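Local coordinates for protein beta-Ala-His dipeptidase (PDB 3DLJ) that hydrolyses carnosine, anserine and other Xaa-His dipeptides as a secreted, zinc-dependent metallopeptidase of the M20 family, at residues V70-M75 and P90-E95; G329-F334 and I348-I353. All blocks are in the same frame, centred on the assembly; numbering follows the deposited sequence.

Contact 1: residues V70-M75 and P90-E95; sequences VASVDM and PVILAE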
loop_
_atom_site.group_PDB
_atom_site.type_symbol
_atom_site.label_atom_id
_atom_site.label_comp_id
_atom_site.label_asym_id
_atom_site.label_seq_id
_atom_site.Cartn_x
_atom_site.Cartn_y
_atom_site.Cartn_z
ATOM N N VAL A 70 24.703 -1.041 -9.209
ATOM C CA VAL A 70 23.700 -1.769 -8.412
ATOM C C VAL A 70 24.326 -2.488 -7.222
ATOM O O VAL A 70 25.291 -3.234 -7.385
ATOM C CB VAL A 70 22.945 -2.835 -9.256
ATOM C CG1 VAL A 70 21.888 -3.571 -8.393
ATOM C CG2 VAL A 70 22.308 -2.204 -10.490
ATOM N N ALA A 71 23.782 -2.270 -6.030
ATOM C CA ALA A 71 24.153 -3.106 -4.886
ATOM C C ALA A 71 22.923 -3.849 -4.361
ATOM O O ALA A 71 21.901 -3.220 -4.077
ATOM C CB ALA A 71 24.793 -2.272 -3.776
ATOM N N SER A 72 23.020 -5.177 -4.257
ATOM C CA SER A 72 21.989 -5.973 -3.607
ATOM C C SER A 72 22.507 -6.281 -2.209
ATOM O O SER A 72 23.421 -7.098 -2.038
ATOM C CB SER A 72 21.704 -7.267 -4.379
ATOM O OG SER A 72 21.610 -7.023 -5.781
ATOM N N VAL A 73 21.930 -5.597 -1.226
ATOM C CA VAL A 73 22.372 -5.624 0.167
ATOM C C VAL A 73 21.818 -6.841 0.916
ATOM O O VAL A 73 20.597 -7.021 1.012
ATOM C CB VAL A 73 21.890 -4.340 0.907
ATOM C CG1 VAL A 73 22.314 -4.353 2.376
ATOM C CG2 VAL A 73 22.378 -3.084 0.187
ATOM N N ASP A 74 22.716 -7.658 1.463
ATOM C CA ASP A 74 22.325 -8.812 2.262
ATOM C C ASP A 74 21.592 -8.338 3.531
ATOM O O ASP A 74 22.105 -7.499 4.282
ATOM C CB ASP A 74 23.556 -9.675 2.590
ATOM N N MET A 75 20.382 -8.846 3.748
ATOM C CA MET A 75 19.535 -8.364 4.840
ATOM C C MET A 75 19.467 -9.297 6.070
ATOM O O MET A 75 18.935 -8.908 7.118
ATOM C CB MET A 75 18.118 -8.063 4.330
ATOM C CG MET A 75 18.047 -7.062 3.172
ATOM S SD MET A 75 18.766 -5.463 3.581
ATOM C CE MET A 75 17.438 -4.709 4.528
ATOM N N PRO A 90 17.324 -9.449 -0.593
ATOM C CA PRO A 90 18.215 -8.296 -0.581
ATOM C C PRO A 90 17.481 -7.023 -0.935
ATOM O O PRO A 90 16.412 -7.066 -1.558
ATOM C CB PRO A 90 19.278 -8.635 -1.645
ATOM C CG PRO A 90 18.643 -9.638 -2.533
ATOM C CD PRO A 90 17.733 -10.441 -1.605
ATOM N N VAL A 91 18.022 -5.900 -0.487
ATOM C CA VAL A 91 17.487 -4.626 -0.889
ATOM C C VAL A 91 18.391 -4.128 -2.023
ATOM O O VAL A 91 19.617 -4.160 -1.907
ATOM C CB VAL A 91 17.404 -3.626 0.277
ATOM C CG1 VAL A 91 17.154 -2.228 -0.253
ATOM C CG2 VAL A 91 16.270 -4.024 1.251
ATOM N N ILE A 92 17.782 -3.711 -3.129
ATOM C CA ILE A 92 18.547 -3.085 -4.179
ATOM C C ILE A 92 18.763 -1.630 -3.825
ATOM O O ILE A 92 17.808 -0.908 -3.531
ATOM C CB ILE A 92 17.873 -3.213 -5.551
ATOM C CG1 ILE A 92 17.893 -4.678 -5.986
ATOM C CG2 ILE A 92 18.566 -2.281 -6.590
ATOM C CD1 ILE A 92 17.082 -4.947 -7.209
ATOM N N LEU A 93 20.036 -1.232 -3.821
ATOM C CA LEU A 93 20.429 0.166 -3.716
ATOM C C LEU A 93 21.222 0.538 -4.956
ATOM O O LEU A 93 22.411 0.204 -5.051
ATOM C CB LEU A 93 21.271 0.402 -2.462
ATOM C CG LEU A 93 20.605 0.294 -1.082
ATOM C CD1 LEU A 93 21.638 0.642 -0.025
ATOM C CD2 LEU A 93 19.419 1.222 -0.973
ATOM N N ALA A 94 20.566 1.229 -5.894
ATOM C CA ALA A 94 21.136 1.498 -7.226
ATOM C C ALA A 94 21.239 2.987 -7.556
ATOM O O ALA A 94 20.366 3.767 -7.176
ATOM C CB ALA A 94 20.322 0.777 -8.293
ATOM N N GLU A 95 22.318 3.379 -8.245
ATOM C CA GLU A 95 22.488 4.758 -8.721
ATOM C C GLU A 95 22.742 4.816 -10.233
ATOM O O GLU A 95 23.595 4.108 -10.758
ATOM C CB GLU A 95 23.555 5.547 -7.903
ATOM C CG GLU A 95 25.012 5.516 -8.390
ATOM C CD GLU A 95 26.000 6.289 -7.479
ATOM O OE1 GLU A 95 26.959 5.684 -6.945
ATOM O OE2 GLU A 95 25.835 7.516 -7.306
#
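Val91 pairs through its backbone with Val73 of the outer strand, and its side chain meets the end of Met75, just past that strand. From Val73 N to Val91 O the bond is 2.8 Å and almost straight, at 174°; the return bond, Val91 N to Val73 O, is longer at 3.2 Å but arrives in the carbonyl plane on a lone pair. Ala71 and Leu93 form the second hydrogen-bonded pair of this antiparallel ladder. Bends at chi2 (-59°) and chi3 (-79°) fold Met75 back over Val91, bringing CE to 3.5 Å from Val91 CG2, with SD also against that methyl. An alanine in place of Met75 would probably leave Val91 CG2 without this cover and open a gap beside Leu187. Pro90, just before the inner strand, touches the outer one through a ring carbon, its CB 3.9 Å from Ser72 CB on the opposite face from Val91, while Pro90 CA makes a CA-H...O contact with Val73 O. Further along, Val73 CG2 packs on Leu93 CD1 at 3.8 Å, on the same face as Val91. The two faces have different neighbours. Helix 46-65 lies against Val70, Ser72 and Pro90, whereas Leu187 of helix 184-191 touches Val73, Met75 and Val91. Strand 91-96 continues the sheet into strand 168-174, and the side chain of Val91 is about 9 Å from that of the zinc ligand His110. This is the antiparallel margin of the six-stranded mixed sheet of an M20 catalytic domain, with strand 69-73 outermost and helices on both faces.

Contact 2: residues G329-F334 and I348-I353; sequences GIEGAF and IGKFSI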
loop_
_atom_site.group_PDB
_atom_site.type_symbol
_atom_site.label_atom_id
_atom_site.label_comp_id
_atom_site.label_asym_id
_atom_site.label_seq_id
_atom_site.Cartn_x
_atom_site.Cartn_y
_atom_site.Cartn_z
ATOM N N GLY A 329 -11.432 -10.377 10.169
ATOM C CA GLY A 329 -11.651 -11.797 10.232
ATOM C C GLY A 329 -11.414 -12.393 11.589
ATOM O O GLY A 329 -11.128 -11.690 12.557
ATOM N N ILE A 330 -11.543 -13.715 11.643
ATOM C CA ILE A 330 -11.298 -14.502 12.826
ATOM C C ILE A 330 -10.345 -15.638 12.444
ATOM O O ILE A 330 -10.551 -16.306 11.423
ATOM C CB ILE A 330 -12.625 -15.082 13.379
ATOM C CG1 ILE A 330 -13.576 -13.940 13.788
ATOM C CG2 ILE A 330 -12.349 -16.080 14.529
ATOM C CD1 ILE A 330 -14.976 -14.349 14.279
ATOM N N GLU A 331 -9.324 -15.877 13.272
ATOM C CA GLU A 331 -8.414 -17.022 13.085
ATOM C C GLU A 331 -8.736 -18.098 14.161
ATOM O O GLU A 331 -9.064 -17.749 15.280
ATOM C CB GLU A 331 -6.960 -16.544 13.185
ATOM C CG GLU A 331 -5.864 -17.654 13.008
ATOM C CD GLU A 331 -4.460 -17.163 13.380
ATOM O OE1 GLU A 331 -4.227 -15.922 13.412
ATOM O OE2 GLU A 331 -3.581 -18.027 13.649
ATOM N N GLY A 332 -8.704 -19.377 13.786
ATOM C CA GLY A 332 -8.820 -20.512 14.722
ATOM C C GLY A 332 -10.157 -21.210 14.764
ATOM O O GLY A 332 -10.327 -22.178 15.513
ATOM N N ALA A 333 -11.112 -20.705 13.985
ATOM C CA ALA A 333 -12.459 -21.266 13.857
ATOM C C ALA A 333 -12.660 -22.012 12.531
ATOM O O ALA A 333 -11.708 -22.246 11.789
ATOM C CB ALA A 333 -13.554 -20.137 14.022
ATOM N N PHE A 334 -13.899 -22.400 12.240
ATOM C CA PHE A 334 -14.191 -23.112 11.004
ATOM C C PHE A 334 -14.446 -22.141 9.849
ATOM O O PHE A 334 -15.495 -21.504 9.804
ATOM C CB PHE A 334 -15.396 -24.046 11.163
ATOM C CG PHE A 334 -15.765 -24.741 9.884
ATOM C CD1 PHE A 334 -14.843 -25.556 9.233
ATOM C CD2 PHE A 334 -17.023 -24.575 9.323
ATOM C CE1 PHE A 334 -15.166 -26.184 8.054
ATOM C CE2 PHE A 334 -17.336 -25.187 8.138
ATOM C CZ PHE A 334 -16.429 -25.994 7.504
ATOM N N ILE A 348 -8.948 -15.864 17.425
ATOM C CA ILE A 348 -8.345 -14.531 17.411
ATOM C C ILE A 348 -9.101 -13.639 16.420
ATOM O O ILE A 348 -9.090 -13.884 15.208
ATOM C CB ILE A 348 -6.803 -14.555 17.017
ATOM C CG1 ILE A 348 -6.044 -15.679 17.745
ATOM C CG2 ILE A 348 -6.109 -13.201 17.347
ATOM C CD1 ILE A 348 -4.558 -15.702 17.457
ATOM N N GLY A 349 -9.754 -12.609 16.942
ATOM C CA GLY A 349 -10.407 -11.620 16.110
ATOM C C GLY A 349 -9.376 -10.620 15.614
ATOM O O GLY A 349 -8.436 -10.287 16.332
ATOM N N LYS A 350 -9.562 -10.124 14.390
ATOM C CA LYS A 350 -8.667 -9.115 13.800
ATOM C C LYS A 350 -9.447 -7.910 13.330
ATOM O O LYS A 350 -10.466 -8.031 12.629
ATOM C CB LYS A 350 -7.894 -9.695 12.615
ATOM C CG LYS A 350 -7.359 -11.113 12.810
ATOM C CD LYS A 350 -5.972 -11.175 13.399
ATOM C CE LYS A 350 -5.614 -12.636 13.671
ATOM N NZ LYS A 350 -4.798 -13.233 12.565
ATOM N N PHE A 351 -8.962 -6.736 13.707
ATOM C CA PHE A 351 -9.573 -5.496 13.289
ATOM C C PHE A 351 -8.556 -4.367 13.419
ATOM O O PHE A 351 -7.555 -4.506 14.106
ATOM C CB PHE A 351 -10.859 -5.194 14.103
ATOM C CG PHE A 351 -10.604 -4.777 15.551
ATOM C CD1 PHE A 351 -10.458 -3.432 15.885
ATOM C CD2 PHE A 351 -10.510 -5.727 16.556
ATOM C CE1 PHE A 351 -10.249 -3.030 17.198
ATOM C CE2 PHE A 351 -10.292 -5.337 17.887
ATOM C CZ PHE A 351 -10.169 -3.986 18.206
ATOM N N SER A 352 -8.817 -3.261 12.744
ATOM C CA SER A 352 -7.900 -2.138 12.802
ATOM C C SER A 352 -8.665 -0.831 12.754
ATOM O O SER A 352 -9.789 -0.768 12.277
ATOM C CB SER A 352 -6.843 -2.210 11.672
ATOM O OG SER A 352 -7.445 -2.265 10.388
ATOM N N ILE A 353 -8.026 0.204 13.264
ATOM C CA ILE A 353 -8.551 1.543 13.248
ATOM C C ILE A 353 -7.553 2.430 12.500
ATOM O O ILE A 353 -6.386 2.566 12.899
ATOM C CB ILE A 353 -8.792 2.068 14.701
ATOM C CG1 ILE A 353 -9.734 1.120 15.470
ATOM C CG2 ILE A 353 -9.346 3.479 14.682
ATOM C CD1 ILE A 353 -9.883 1.429 16.963
#
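Lys350 reaches diagonally across one face of the strand pair to Glu331, and its chain can be followed atom by atom. Its CB and CG both lie 3.8 Å from Gly329 O, the carbonyl that accepts the Lys350 backbone N-H at 2.9 Å. A bend at chi2 (-90°) then turns the chain along the sheet toward Glu331, where Lys350 CE comes to 3.6 Å from Glu331 OE1. A second bend, at chi4, sets NZ 2.9 Å from Glu331 OE1 in a salt bridge that meets the oxygen nearly in line with its C-O bond. The extended Glu331 chain carries OE1 out to NZ, and the same oxygen passes 4.1 Å from Ile348 CD1. The Glu331 and Ile348 backbones exchange two bonds, Glu331 N to Ile348 O at 2.8 Å and Ile348 N to Glu331 O at 2.9 Å. Ile330 faces the other way, across from Gly349, and packs on Met251, Leu254 and Leu258 of helix 250-258. The setting is consistent with the smaller, lid or dimerisation domain of M20 peptidases: strand 346-355 runs antiparallel between strands 324-331 and 216-232, with Phe351 reaching helix 361-377 and Lys350 lying on Tyr226.

Both contacts are antiparallel strand pairs, but they share no strand: their centres lie 36 Å apart and their nearest atoms about 25 Å. Contact 1 is partly buried and mostly apolar, and it approaches the zinc site; four of its ten touching residues are buried, against one of six in contact 2. Contact 2 lies at the surface, away from the annotated sites, in a separate sheet; its charged pair at the surface contrasts with the isoleucine that faces a helix on the other side. The chemistry follows: aliphatic and methionine packing supplements the backbone ladder at 70-75/90-95, whereas a salt bridge does so at 329-334/348-353, where less surface is buried.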